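2-hydroxyisobutyryl-CoA synthetase (Aquincola tertiaricarbonis, PDB 6HDY) belongs to the ANL superfamily of AMP-binding enzymes, which pair a large N-terminal domain with a smaller, mobile C-terminal domain. Local coordinates at residues A44-A49 and G356-R361; K83-F88 and I303-V308; G201-L206 and P222-H227; L228-R233 and I460-F465; D371-I376 and N380-E385. One frame throughout, in Å; residues are numbered along the deposited sequence.

Contact 1: A44-A49 and G356-R361; sequences AERDKA and GRTYPR. With SO4 (sulfate ion), chain E.
Arg46 meets Thr358 end-on with its two terminal nitrogens, one for each of two oxygens. NH1 donates to the carbonyl O of Thr358 at 2.8 Å, coming from above the carbonyl plane, and NH2 reaches the hydroxyl OG1 of Thr358, also at 2.8 Å but a little straighter (153° at the hydrogen). Both oxygens can be caught together because Thr358 tucks OG1 between its backbone N and carbonyl carbon (chi1 53°). Tyr359 covers one face of the guanidinium: its CE1 lies 3.4 Å from Arg46 NE, near the rim of the flat group, with the two planes inclined by 36°. Arginine suits this place, since a flat group rich in N-H can bond at its edge while an aromatic ring packs against its face. A bend at chi3 turns the otherwise stretched chain of Arg46 into position.

In the next shell, Arg38 O accepts from Arg46 NE, the hydroxyl of Thr358 also bonds Met41 O, and Asp302 holds the Tyr359 OH. Farther along the loop, Arg361 NH1 binds a sulfate, probably from the crystallisation liquor, with O2 at 2.9 Å. Thr358 is the centre of an inverse gamma turn, and a buried arginine with two hydrogen bonds fastens this turn, in the loop between strands 340-347 and 361-362, to helix 43-64.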
# COMPACT_ATOMS: atom_id res chain seq x y z
N ALA A 44 9.71 -26.05 29.21
CA ALA A 44 9.28 -27.45 29.21
C ALA A 44 7.75 -27.55 29.31
O ALA A 44 7.17 -28.49 28.77
CB ALA A 44 9.93 -28.20 30.37
N GLU A 45 7.12 -26.58 30.01
CA GLU A 45 5.67 -26.47 30.18
C GLU A 45 5.03 -26.02 28.85
O GLU A 45 3.96 -26.51 28.48
CB GLU A 45 5.34 -25.43 31.28
CG GLU A 45 5.39 -25.96 32.71
CD GLU A 45 4.12 -26.61 33.20
OE1 GLU A 45 4.23 -27.61 33.94
OE2 GLU A 45 3.01 -26.12 32.86
N ARG A 46 5.70 -25.08 28.15
CA ARG A 46 5.24 -24.54 26.87
C ARG A 46 5.38 -25.60 25.78
O ARG A 46 4.46 -25.75 24.97
CB ARG A 46 6.02 -23.28 26.48
CG ARG A 46 5.31 -22.48 25.37
CD ARG A 46 6.22 -21.48 24.71
NE ARG A 46 6.46 -20.32 25.56
CZ ARG A 46 7.59 -20.09 26.23
NH1 ARG A 46 8.60 -20.95 26.15
NH2 ARG A 46 7.73 -19.00 26.96
N ASP A 47 6.51 -26.34 25.77
CA ASP A 47 6.79 -27.43 24.82
C ASP A 47 5.76 -28.55 24.91
O ASP A 47 5.50 -29.21 23.90
CB ASP A 47 8.21 -27.97 24.99
CG ASP A 47 9.31 -27.16 24.33
OD1 ASP A 47 9.00 -26.09 23.74
OD2 ASP A 47 10.49 -27.59 24.41
N LYS A 48 5.14 -28.74 26.10
CA LYS A 48 4.09 -29.74 26.29
C LYS A 48 2.83 -29.31 25.54
O LYS A 48 2.22 -30.12 24.83
CB LYS A 48 3.79 -29.93 27.79
CG LYS A 48 4.83 -30.80 28.50
CD LYS A 48 4.28 -31.55 29.72
CE LYS A 48 5.35 -32.42 30.36
NZ LYS A 48 4.76 -33.56 31.12
N ALA A 49 2.44 -28.04 25.71
CA ALA A 49 1.26 -27.45 25.10
C ALA A 49 1.47 -27.28 23.60
O ALA A 49 0.52 -27.50 22.85
CB ALA A 49 0.93 -26.13 25.77
N GLY A 356 13.65 -11.65 30.07
CA GLY A 356 13.07 -12.69 30.92
C GLY A 356 12.09 -13.61 30.21
O GLY A 356 11.41 -14.42 30.86
N ARG A 357 11.99 -13.51 28.87
CA ARG A 357 11.15 -14.41 28.08
C ARG A 357 11.89 -15.74 27.93
O ARG A 357 13.10 -15.77 27.63
CB ARG A 357 10.78 -13.79 26.72
CG ARG A 357 9.68 -12.71 26.84
CD ARG A 357 9.45 -11.96 25.54
NE ARG A 357 8.41 -10.95 25.67
CZ ARG A 357 8.61 -9.67 25.97
NH1 ARG A 357 7.60 -8.83 26.03
NH2 ARG A 357 9.83 -9.22 26.22
N THR A 358 11.19 -16.84 28.21
CA THR A 358 11.76 -18.19 28.20
C THR A 358 11.71 -18.85 26.80
O THR A 358 11.18 -19.96 26.65
CB THR A 358 11.03 -19.03 29.24
OG1 THR A 358 9.65 -18.90 28.96
CG2 THR A 358 11.32 -18.59 30.69
N TYR A 359 12.27 -18.18 25.79
CA TYR A 359 12.27 -18.63 24.40
C TYR A 359 13.69 -18.92 23.88
O TYR A 359 14.61 -18.20 24.29
CB TYR A 359 11.71 -17.51 23.48
CG TYR A 359 10.22 -17.21 23.57
CD1 TYR A 359 9.28 -18.24 23.51
CD2 TYR A 359 9.76 -15.90 23.61
CE1 TYR A 359 7.91 -17.96 23.52
CE2 TYR A 359 8.39 -15.62 23.65
CZ TYR A 359 7.47 -16.66 23.62
OH TYR A 359 6.13 -16.38 23.70
N PRO A 360 13.85 -19.83 22.87
CA PRO A 360 15.16 -19.97 22.21
C PRO A 360 15.44 -18.68 21.45
O PRO A 360 14.51 -17.92 21.13
CB PRO A 360 14.96 -21.13 21.22
CG PRO A 360 13.71 -21.81 21.68
CD PRO A 360 12.86 -20.71 22.24
N ARG A 361 16.72 -18.41 21.18
CA ARG A 361 17.16 -17.18 20.56
C ARG A 361 18.03 -17.45 19.33
O ARG A 361 18.72 -18.45 19.26
CB ARG A 361 17.98 -16.38 21.61
CG ARG A 361 18.33 -14.94 21.26
CD ARG A 361 19.03 -14.27 22.42
NE ARG A 361 19.05 -12.81 22.27
CZ ARG A 361 19.53 -11.96 23.18
NH1 ARG A 361 20.03 -12.42 24.33
NH2 ARG A 361 19.53 -10.66 22.95
S SO4 E . 22.53 -11.15 26.30
O1 SO4 E . 21.81 -12.37 26.69
O2 SO4 E . 21.73 -10.34 25.39
O3 SO4 E . 22.81 -10.36 27.50
O4 SO4 E . 23.77 -11.53 25.64

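Contact 2: K83-F88 and I303-V308; sequences KSLEDF and IIYTEV
Apolar packing comes from Leu85 and Phe88, which meet Tyr305 at different places. Leu85 sets CD2 obliquely against the phenol end, 3.8 Å from Tyr305 CZ. Phe88 instead lies at the edge of the tyrosine ring, CE2 to Tyr305 CD2 being 3.8 Å, with the ring planes at 51°. These residues sit in the first turn of helix 85-91 and on strand 304-310 of the antiparallel sheet, so the contact lays a helix start against a strand, with Leu54 of helix 43-64 touching Leu85, Phe88 and Tyr305. Ser84 N-caps that helix, its OG accepting from Asp87 N at 3.3 Å.

Polar contact across the interface runs through one water. It accepts from Tyr305 OH (2.7 Å) and donates to Leu85 O (2.9 Å) and Glu307 OE2 (2.7 Å), thereby satisfying a helix carbonyl and a phenol in buried surroundings. Tyrosine suits its place by offering a ring for packing and a hydroxyl for the water. The carboxylate of Glu307 also lies against Phe88, and a salt bridge to Arg339 probably keeps it ionised.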
# COMPACT_ATOMS: atom_id res chain seq x y z
N LYS A 83 3.72 -38.20 18.79
CA LYS A 83 3.61 -38.48 20.23
C LYS A 83 4.66 -37.75 21.06
O LYS A 83 4.66 -37.87 22.29
CB LYS A 83 3.60 -39.99 20.50
CG LYS A 83 2.40 -40.72 19.91
CD LYS A 83 2.35 -42.14 20.40
CE LYS A 83 1.28 -42.99 19.77
NZ LYS A 83 1.23 -44.33 20.40
N SER A 84 5.54 -36.97 20.39
CA SER A 84 6.61 -36.15 20.97
C SER A 84 7.17 -35.20 19.90
O SER A 84 6.92 -35.40 18.72
CB SER A 84 7.73 -37.04 21.53
OG SER A 84 8.44 -37.72 20.51
N LEU A 85 7.98 -34.21 20.32
CA LEU A 85 8.64 -33.25 19.43
C LEU A 85 9.69 -33.96 18.56
O LEU A 85 10.00 -33.51 17.45
CB LEU A 85 9.27 -32.09 20.23
CG LEU A 85 8.28 -31.17 20.99
CD1 LEU A 85 9.04 -30.19 21.89
CD2 LEU A 85 7.35 -30.42 20.04
N GLU A 86 10.21 -35.09 19.07
CA GLU A 86 11.17 -35.94 18.36
C GLU A 86 10.48 -36.70 17.21
O GLU A 86 11.09 -36.93 16.18
CB GLU A 86 11.96 -36.88 19.31
CG GLU A 86 11.64 -36.80 20.81
CD GLU A 86 11.92 -35.51 21.57
OE1 GLU A 86 13.00 -34.91 21.38
OE2 GLU A 86 11.06 -35.14 22.40
N ASP A 87 9.19 -37.06 17.39
CA ASP A 87 8.38 -37.72 16.35
C ASP A 87 8.13 -36.74 15.21
O ASP A 87 8.19 -37.12 14.05
CB ASP A 87 7.03 -38.18 16.91
CG ASP A 87 7.01 -39.48 17.70
OD1 ASP A 87 7.89 -40.34 17.46
OD2 ASP A 87 6.09 -39.66 18.50
N PHE A 88 7.84 -35.48 15.56
CA PHE A 88 7.59 -34.38 14.65
C PHE A 88 8.76 -34.15 13.68
O PHE A 88 8.55 -34.12 12.48
CB PHE A 88 7.30 -33.10 15.46
CG PHE A 88 6.64 -31.98 14.69
CD1 PHE A 88 5.33 -32.11 14.22
CD2 PHE A 88 7.30 -30.77 14.49
CE1 PHE A 88 4.73 -31.07 13.50
CE2 PHE A 88 6.67 -29.71 13.82
CZ PHE A 88 5.40 -29.88 13.31
N ILE A 303 3.50 -19.07 19.12
CA ILE A 303 2.86 -18.40 17.98
C ILE A 303 3.11 -19.29 16.73
O ILE A 303 2.17 -19.70 16.08
CB ILE A 303 3.32 -16.92 17.79
CG1 ILE A 303 2.85 -16.03 18.99
CG2 ILE A 303 2.79 -16.36 16.44
CD1 ILE A 303 3.36 -14.59 19.05
N ILE A 304 4.39 -19.61 16.45
CA ILE A 304 4.88 -20.50 15.40
C ILE A 304 6.03 -21.30 16.02
O ILE A 304 6.91 -20.72 16.66
CB ILE A 304 5.34 -19.73 14.11
CG1 ILE A 304 4.12 -19.24 13.30
CG2 ILE A 304 6.35 -20.53 13.21
CD1 ILE A 304 4.43 -18.18 12.27
N TYR A 305 6.02 -22.62 15.82
CA TYR A 305 7.06 -23.51 16.33
C TYR A 305 8.27 -23.52 15.39
O TYR A 305 8.21 -24.05 14.28
CB TYR A 305 6.46 -24.92 16.57
CG TYR A 305 7.45 -25.94 17.09
CD1 TYR A 305 8.23 -25.68 18.22
CD2 TYR A 305 7.62 -27.16 16.45
CE1 TYR A 305 9.14 -26.62 18.70
CE2 TYR A 305 8.52 -28.11 16.92
CZ TYR A 305 9.28 -27.84 18.05
OH TYR A 305 10.16 -28.78 18.51
N THR A 306 9.37 -22.89 15.83
CA THR A 306 10.62 -22.83 15.07
C THR A 306 11.54 -24.00 15.48
O THR A 306 11.75 -24.25 16.68
CB THR A 306 11.33 -21.46 15.25
OG1 THR A 306 10.49 -20.39 14.82
CG2 THR A 306 12.68 -21.37 14.50
N GLU A 307 12.11 -24.68 14.47
CA GLU A 307 13.08 -25.76 14.63
C GLU A 307 14.33 -25.40 13.83
O GLU A 307 14.22 -25.13 12.64
CB GLU A 307 12.53 -27.06 14.08
CG GLU A 307 11.25 -27.56 14.71
CD GLU A 307 10.67 -28.73 13.93
OE1 GLU A 307 9.98 -28.47 12.92
OE2 GLU A 307 11.01 -29.89 14.26
N VAL A 308 15.50 -25.40 14.46
CA VAL A 308 16.72 -25.12 13.71
C VAL A 308 17.34 -26.48 13.43
O VAL A 308 17.74 -27.21 14.34
CB VAL A 308 17.62 -24.05 14.36
CG1 VAL A 308 18.97 -23.93 13.67
CG2 VAL A 308 16.90 -22.71 14.38
O HOH W 1 10.55 -30.78 16.75

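Contact 3: G201-L206 and P222-H227. With SO4 (sulfate ion), chain F.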
# COMPACT_ATOMS: atom_id res chain seq x y z
N GLY A 201 10.00 9.63 -5.79
CA GLY A 201 9.57 10.85 -5.12
C GLY A 201 9.08 10.61 -3.71
O GLY A 201 8.93 11.56 -2.93
N MET A 202 8.88 9.33 -3.34
CA MET A 202 8.36 8.98 -2.01
C MET A 202 9.30 9.29 -0.85
O MET A 202 8.84 9.79 0.17
CB MET A 202 7.94 7.51 -1.96
CG MET A 202 6.56 7.25 -2.48
SD MET A 202 6.05 5.55 -2.12
CE MET A 202 4.34 5.68 -2.46
N SER A 203 10.59 8.95 -1.00
CA SER A 203 11.60 9.10 0.05
C SER A 203 11.85 10.56 0.42
O SER A 203 11.99 10.88 1.60
CB SER A 203 12.90 8.43 -0.36
OG SER A 203 12.63 7.12 -0.84
N ALA A 204 11.87 11.44 -0.60
CA ALA A 204 12.06 12.88 -0.37
C ALA A 204 10.87 13.42 0.41
O ALA A 204 11.05 14.20 1.33
CB ALA A 204 12.22 13.62 -1.69
N ARG A 205 9.66 12.94 0.10
CA ARG A 205 8.45 13.37 0.80
C ARG A 205 8.35 12.77 2.21
O ARG A 205 7.96 13.47 3.14
CB ARG A 205 7.21 13.10 -0.05
CG ARG A 205 7.05 14.15 -1.15
CD ARG A 205 5.71 14.11 -1.88
NE ARG A 205 5.52 12.86 -2.60
CZ ARG A 205 4.92 11.79 -2.07
NH1 ARG A 205 4.80 10.68 -2.78
NH2 ARG A 205 4.43 11.84 -0.84
N LEU A 206 8.78 11.51 2.37
CA LEU A 206 8.78 10.80 3.65
C LEU A 206 9.59 11.50 4.71
O LEU A 206 9.12 11.62 5.83
CB LEU A 206 9.26 9.34 3.50
CG LEU A 206 9.21 8.45 4.78
CD1 LEU A 206 7.82 8.54 5.51
CD2 LEU A 206 9.48 6.99 4.41
N PRO A 222 16.22 -2.98 6.52
CA PRO A 222 17.42 -2.27 7.01
C PRO A 222 18.08 -1.42 5.92
O PRO A 222 18.61 -0.37 6.24
CB PRO A 222 18.34 -3.40 7.49
CG PRO A 222 17.46 -4.61 7.62
CD PRO A 222 16.38 -4.45 6.62
N SER A 223 17.99 -1.86 4.64
CA SER A 223 18.50 -1.15 3.45
C SER A 223 17.79 0.18 3.28
O SER A 223 18.45 1.19 3.03
CB SER A 223 18.28 -1.97 2.18
OG SER A 223 19.15 -3.08 2.16
N TYR A 224 16.45 0.19 3.38
CA TYR A 224 15.67 1.41 3.25
C TYR A 224 16.02 2.45 4.30
O TYR A 224 16.18 3.62 3.94
CB TYR A 224 14.16 1.17 3.21
CG TYR A 224 13.41 2.42 2.78
CD1 TYR A 224 13.94 3.28 1.82
CD2 TYR A 224 12.16 2.72 3.31
CE1 TYR A 224 13.25 4.41 1.40
CE2 TYR A 224 11.47 3.86 2.91
CZ TYR A 224 12.01 4.70 1.95
OH TYR A 224 11.34 5.81 1.53
N ALA A 225 16.14 2.05 5.57
CA ALA A 225 16.55 2.96 6.64
C ALA A 225 17.89 3.69 6.29
O ALA A 225 17.98 4.91 6.43
CB ALA A 225 16.69 2.18 7.93
N ILE A 226 18.88 2.96 5.75
CA ILE A 226 20.15 3.55 5.34
C ILE A 226 19.92 4.56 4.20
O ILE A 226 20.41 5.69 4.30
CB ILE A 226 21.26 2.49 5.00
CG1 ILE A 226 21.81 1.84 6.29
CG2 ILE A 226 22.44 3.11 4.20
CD1 ILE A 226 21.99 0.37 6.18
N HIS A 227 19.15 4.16 3.16
CA HIS A 227 18.88 5.02 2.01
C HIS A 227 18.15 6.30 2.40
O HIS A 227 18.49 7.39 1.91
CB HIS A 227 18.15 4.26 0.89
CG HIS A 227 17.68 5.13 -0.24
ND1 HIS A 227 18.53 6.03 -0.87
CD2 HIS A 227 16.46 5.21 -0.83
CE1 HIS A 227 17.81 6.61 -1.82
NE2 HIS A 227 16.56 6.16 -1.82
S SO4 F . 13.07 7.87 -5.16
O1 SO4 F . 13.25 6.50 -5.64
O2 SO4 F . 13.01 8.76 -6.32
O3 SO4 F . 11.82 7.94 -4.39
O4 SO4 F . 14.19 8.24 -4.29
O HOH W 2 13.96 5.79 -2.73
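Tyr224 carries its ring on the side opposite its backbone N (chi1 -168°), which sends the phenol across to Ser203, whose OG lies beside its own backbone N (chi1 -48°). The two hydroxyls hydrogen-bond at 3.0 Å between Ser203 OG and Tyr224 OH, with the serine oxygen in the plane of the tyrosine ring. Leu206, one turn on, rests CD2 obliquely near Tyr224 CE2 at 4.0 Å, an apolar neighbour for the ring. Helices 202-213 and 222-234 flank strand 217-220 in the sequence; their segments 202-206 and 222-227 cross at -69°, with axes 11.9 Å apart, so it takes the length of Tyr224 to reach the short Ser203. A water joins Ser203 OG (2.7 Å) to His227 NE2 (2.8 Å) and bonds weakly to a sulfate. That ion sits at the N-terminus of helix 202-213, where Gly201 N donates to its O3 at 2.9 Å. Serine, tyrosine and histidine can each donate or accept, so this chain of bonds could run in more than one direction; the helix end probably helps to attract the anion, whose charge might favour a protonated His227.

Contact 4: L228-R233 and I460-F465; sequences LAEVAR and IARTDF
Glu230 and Arg462 approach at about a right angle, and their flat ends are turned 49° against each other, so the salt bridge is side-on but not coplanar. Arg462 presents NE and NH2. NE donates to Glu230 OE2 at 3.0 Å, using the syn lone pair of that oxygen although OE2 lies 30° out of the guanidinium plane. NH2 donates to Glu230 OE1 at 3.1 Å; here OE1 is within the guanidinium plane, but the nitrogen comes from above the carboxylate. A weak third bond joins NE to OE1. The contact ties helix 222-234 of the AMP-binding domain to a loop of the C-terminal domain, and an ion pair between long, partly solvent-exposed side chains suits such a domain boundary.

Glu230 reaches out extended beyond CG, whereas Arg462 folds back at chi2 (-46°). That fold brings NH1 round to its own segment, where it donates to Ile460 O at 2.9 Å. Glu418 adds a second salt bridge at NH1, so the guanidinium is probably well fixed between two carboxylates. Farther along, Thr463 OG1 accepts from Phe465 N at 2.9 Å in an ST turn, and Phe465 meets Tyr175, a ligand-pocket residue, edge-to-face.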
# COMPACT_ATOMS: atom_id res chain seq x y z
N LEU A 228 17.18 6.18 3.32
CA LEU A 228 16.39 7.28 3.84
C LEU A 228 17.23 8.34 4.59
O LEU A 228 16.93 9.53 4.48
CB LEU A 228 15.24 6.73 4.71
CG LEU A 228 14.00 7.59 4.87
CD1 LEU A 228 13.36 7.89 3.52
CD2 LEU A 228 13.02 6.92 5.79
N ALA A 229 18.32 7.93 5.29
CA ALA A 229 19.23 8.87 5.99
C ALA A 229 20.02 9.73 4.98
O ALA A 229 20.25 10.92 5.23
CB ALA A 229 20.18 8.13 6.92
N GLU A 230 20.39 9.13 3.83
CA GLU A 230 21.11 9.82 2.74
C GLU A 230 20.13 10.79 2.12
O GLU A 230 20.51 11.91 1.84
CB GLU A 230 21.62 8.86 1.67
CG GLU A 230 22.63 7.83 2.15
CD GLU A 230 22.88 6.71 1.16
OE1 GLU A 230 23.98 6.11 1.23
OE2 GLU A 230 22.00 6.43 0.32
N VAL A 231 18.86 10.37 1.94
CA VAL A 231 17.83 11.25 1.41
C VAL A 231 17.56 12.41 2.41
O VAL A 231 17.50 13.56 1.96
CB VAL A 231 16.54 10.50 0.98
CG1 VAL A 231 15.45 11.47 0.54
CG2 VAL A 231 16.85 9.53 -0.15
N ALA A 232 17.48 12.12 3.74
CA ALA A 232 17.26 13.13 4.78
C ALA A 232 18.38 14.17 4.71
O ALA A 232 18.10 15.37 4.65
CB ALA A 232 17.23 12.49 6.17
N ARG A 233 19.64 13.70 4.62
CA ARG A 233 20.78 14.59 4.53
C ARG A 233 20.77 15.36 3.19
O ARG A 233 20.85 16.57 3.25
CB ARG A 233 22.08 13.85 4.84
CG ARG A 233 22.14 13.41 6.31
CD ARG A 233 23.47 12.78 6.69
NE ARG A 233 23.66 11.45 6.10
CZ ARG A 233 23.40 10.31 6.74
NH1 ARG A 233 22.95 10.33 7.99
NH2 ARG A 233 23.59 9.15 6.14
N ILE A 460 26.09 3.62 -7.16
CA ILE A 460 25.37 2.36 -6.99
C ILE A 460 23.91 2.64 -6.56
O ILE A 460 23.68 3.42 -5.62
CB ILE A 460 26.09 1.34 -6.05
CG1 ILE A 460 27.50 0.95 -6.58
CG2 ILE A 460 25.22 0.07 -5.81
CD1 ILE A 460 28.45 0.18 -5.54
N ALA A 461 22.93 2.03 -7.26
CA ALA A 461 21.52 2.18 -6.94
C ALA A 461 21.20 1.71 -5.52
O ALA A 461 21.62 0.62 -5.09
CB ALA A 461 20.66 1.42 -7.94
N ARG A 462 20.53 2.59 -4.77
CA ARG A 462 20.02 2.31 -3.42
C ARG A 462 18.60 1.70 -3.63
O ARG A 462 18.08 1.71 -4.76
CB ARG A 462 19.93 3.61 -2.57
CG ARG A 462 21.20 4.50 -2.47
CD ARG A 462 22.47 3.74 -2.19
NE ARG A 462 23.50 4.53 -1.51
CZ ARG A 462 24.70 4.81 -2.02
NH1 ARG A 462 25.02 4.42 -3.25
NH2 ARG A 462 25.59 5.49 -1.31
N THR A 463 17.98 1.16 -2.56
CA THR A 463 16.64 0.56 -2.61
C THR A 463 15.82 0.83 -1.34
O THR A 463 16.39 0.95 -0.25
CB THR A 463 16.68 -0.97 -2.94
OG1 THR A 463 15.33 -1.47 -3.05
CG2 THR A 463 17.44 -1.80 -1.90
N ASP A 464 14.48 0.84 -1.50
CA ASP A 464 13.49 0.93 -0.43
C ASP A 464 12.95 -0.46 -0.07
O ASP A 464 12.06 -0.58 0.78
CB ASP A 464 12.34 1.89 -0.79
CG ASP A 464 11.60 1.64 -2.08
OD1 ASP A 464 11.67 0.49 -2.60
OD2 ASP A 464 10.94 2.57 -2.57
N PHE A 465 13.52 -1.52 -0.73
CA PHE A 465 13.19 -2.93 -0.56
C PHE A 465 14.44 -3.73 -0.14
O PHE A 465 15.18 -3.26 0.73
CB PHE A 465 12.49 -3.51 -1.80
CG PHE A 465 11.71 -4.79 -1.56
CD1 PHE A 465 10.83 -4.90 -0.49
CD2 PHE A 465 11.86 -5.89 -2.40
CE1 PHE A 465 10.12 -6.08 -0.26
CE2 PHE A 465 11.18 -7.09 -2.16
CZ PHE A 465 10.29 -7.17 -1.10

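Contact 5: D371-I376 and N380-E385; sequences DDMFTI and NIYPSE
Ile381 O is approached by several groups at once. Phe374 N donates to it at 3.1 Å in the carbonyl plane, Met373 CA adds a C-H contact at 3.4 Å, and the same oxygen lies over a face of the Phe374 ring. The return bond, Ile381 N to Phe374 O at 2.9 Å, makes these two residues an antiparallel hydrogen-bonded pair. At the neighbouring non-hydrogen-bonded pair, Thr375 and Asn380 lie side by side, and Thr375 OG1 donates to Asn380 OD1 at 2.9 Å, a fitting polar match for the less buried face. On the face of Phe374 and Ile381 the chemistry is apolar: Ile381 CB sits off-centre over the phenyl ring, Ile376 packs on Ile381 CD1, and Pro383 CG meets the ring edge.

Met373 CB lies over the face of Tyr382, 3.8 Å from the ring centroid; chi1 near 180° sends CG on beside Tyr382 CE1 and Ile381 O, and a bend at chi2 brings SD to Asn380. Glu385, in the first turn of helix 383-391, accepts from Tyr382 N through OE1 at 2.8 Å. This is a tight beta hairpin leading into a helix; its sequence and place are consistent with the A8 motif at the domain hinge of ANL enzymes.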
# COMPACT_ATOMS: atom_id res chain seq x y z
N ASP A 371 21.25 -20.73 -0.48
CA ASP A 371 21.48 -20.65 -1.93
C ASP A 371 22.24 -19.40 -2.37
O ASP A 371 22.85 -19.38 -3.44
CB ASP A 371 20.16 -20.81 -2.72
CG ASP A 371 19.82 -22.26 -2.99
OD1 ASP A 371 20.63 -22.94 -3.66
OD2 ASP A 371 18.76 -22.72 -2.52
N ASP A 372 22.22 -18.36 -1.54
CA ASP A 372 22.92 -17.11 -1.83
C ASP A 372 24.43 -17.23 -1.62
O ASP A 372 25.20 -16.46 -2.22
CB ASP A 372 22.33 -15.95 -1.02
CG ASP A 372 20.96 -15.51 -1.49
OD1 ASP A 372 20.52 -15.99 -2.57
OD2 ASP A 372 20.32 -14.69 -0.78
N MET A 373 24.84 -18.18 -0.76
CA MET A 373 26.23 -18.46 -0.45
C MET A 373 27.01 -18.85 -1.73
O MET A 373 26.48 -19.56 -2.60
CB MET A 373 26.32 -19.58 0.61
CG MET A 373 27.75 -19.94 1.02
SD MET A 373 28.23 -21.68 0.78
CE MET A 373 28.45 -21.74 -0.94
N PHE A 374 28.26 -18.39 -1.84
CA PHE A 374 29.19 -18.69 -2.93
C PHE A 374 30.51 -19.15 -2.33
O PHE A 374 30.80 -18.88 -1.16
CB PHE A 374 29.37 -17.49 -3.87
CG PHE A 374 29.76 -16.22 -3.17
CD1 PHE A 374 28.79 -15.37 -2.64
CD2 PHE A 374 31.10 -15.88 -3.00
CE1 PHE A 374 29.15 -14.22 -1.94
CE2 PHE A 374 31.46 -14.72 -2.30
CZ PHE A 374 30.49 -13.89 -1.78
N THR A 375 31.31 -19.86 -3.12
CA THR A 375 32.59 -20.40 -2.65
C THR A 375 33.78 -19.84 -3.43
O THR A 375 33.79 -19.87 -4.66
CB THR A 375 32.52 -21.94 -2.65
OG1 THR A 375 31.48 -22.33 -1.75
CG2 THR A 375 33.82 -22.59 -2.20
N ILE A 376 34.78 -19.33 -2.69
CA ILE A 376 36.03 -18.83 -3.25
C ILE A 376 37.21 -19.56 -2.57
O ILE A 376 37.36 -19.46 -1.36
CB ILE A 376 36.14 -17.27 -3.24
CG1 ILE A 376 35.01 -16.67 -4.10
CG2 ILE A 376 37.51 -16.84 -3.78
CD1 ILE A 376 34.71 -15.33 -3.87
N ASN A 380 33.55 -20.96 2.15
CA ASN A 380 32.11 -20.64 2.06
C ASN A 380 31.81 -19.24 2.56
O ASN A 380 32.09 -18.92 3.72
CB ASN A 380 31.28 -21.69 2.81
CG ASN A 380 31.25 -23.05 2.15
OD1 ASN A 380 31.75 -23.26 1.03
ND2 ASN A 380 30.64 -24.01 2.83
N ILE A 381 31.26 -18.39 1.68
CA ILE A 381 30.98 -16.99 2.01
C ILE A 381 29.52 -16.61 1.78
O ILE A 381 28.98 -16.87 0.71
CB ILE A 381 31.95 -16.02 1.24
CG1 ILE A 381 33.43 -16.41 1.38
CG2 ILE A 381 31.73 -14.55 1.64
CD1 ILE A 381 34.22 -16.17 0.15
N TYR A 382 28.92 -15.93 2.78
CA TYR A 382 27.58 -15.37 2.71
C TYR A 382 27.70 -13.88 2.38
O TYR A 382 28.57 -13.23 2.95
CB TYR A 382 26.81 -15.60 4.02
CG TYR A 382 26.14 -16.95 4.05
CD1 TYR A 382 26.85 -18.10 4.41
CD2 TYR A 382 24.82 -17.11 3.63
CE1 TYR A 382 26.25 -19.36 4.40
CE2 TYR A 382 24.20 -18.36 3.63
CZ TYR A 382 24.92 -19.48 4.02
OH TYR A 382 24.34 -20.73 4.00
N PRO A 383 26.88 -13.32 1.46
CA PRO A 383 26.99 -11.88 1.14
C PRO A 383 26.96 -10.94 2.34
O PRO A 383 27.60 -9.87 2.31
CB PRO A 383 25.81 -11.64 0.19
CG PRO A 383 25.57 -12.97 -0.44
CD PRO A 383 25.81 -13.96 0.65
N SER A 384 26.24 -11.34 3.41
CA SER A 384 26.10 -10.57 4.65
C SER A 384 27.43 -10.40 5.41
O SER A 384 27.57 -9.44 6.18
CB SER A 384 25.03 -11.17 5.56
OG SER A 384 25.41 -12.46 6.01
N GLU A 385 28.40 -11.33 5.20
CA GLU A 385 29.72 -11.27 5.85
C GLU A 385 30.56 -10.13 5.25
O GLU A 385 31.25 -9.42 5.99
CB GLU A 385 30.46 -12.61 5.73
CG GLU A 385 29.78 -13.77 6.47
CD GLU A 385 30.33 -15.15 6.16
OE1 GLU A 385 30.58 -15.44 4.97
OE2 GLU A 385 30.47 -15.96 7.10

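How the contacts relate
Contacts 1 and 2 are buried and touch through Asp47 and Leu85; helix 43-64 carries one side of contact 1 and packs beside contact 2. Their polar atoms are matched by an arginine in the first and by a water in the second. Contacts 3 and 4 lie on the opposite side of the chain's centre, 38 to 40 Å from contacts 1 and 2 between centres, and share helix 222-234: His227 packs on Arg462, and Tyr224 on Asp464. Contact 3 is partly buried and joins neutral hydroxyls, whereas contact 4 is a surface ion pair between domains. Contact 5, local in sequence, differs from the others in resting on paired backbone strands.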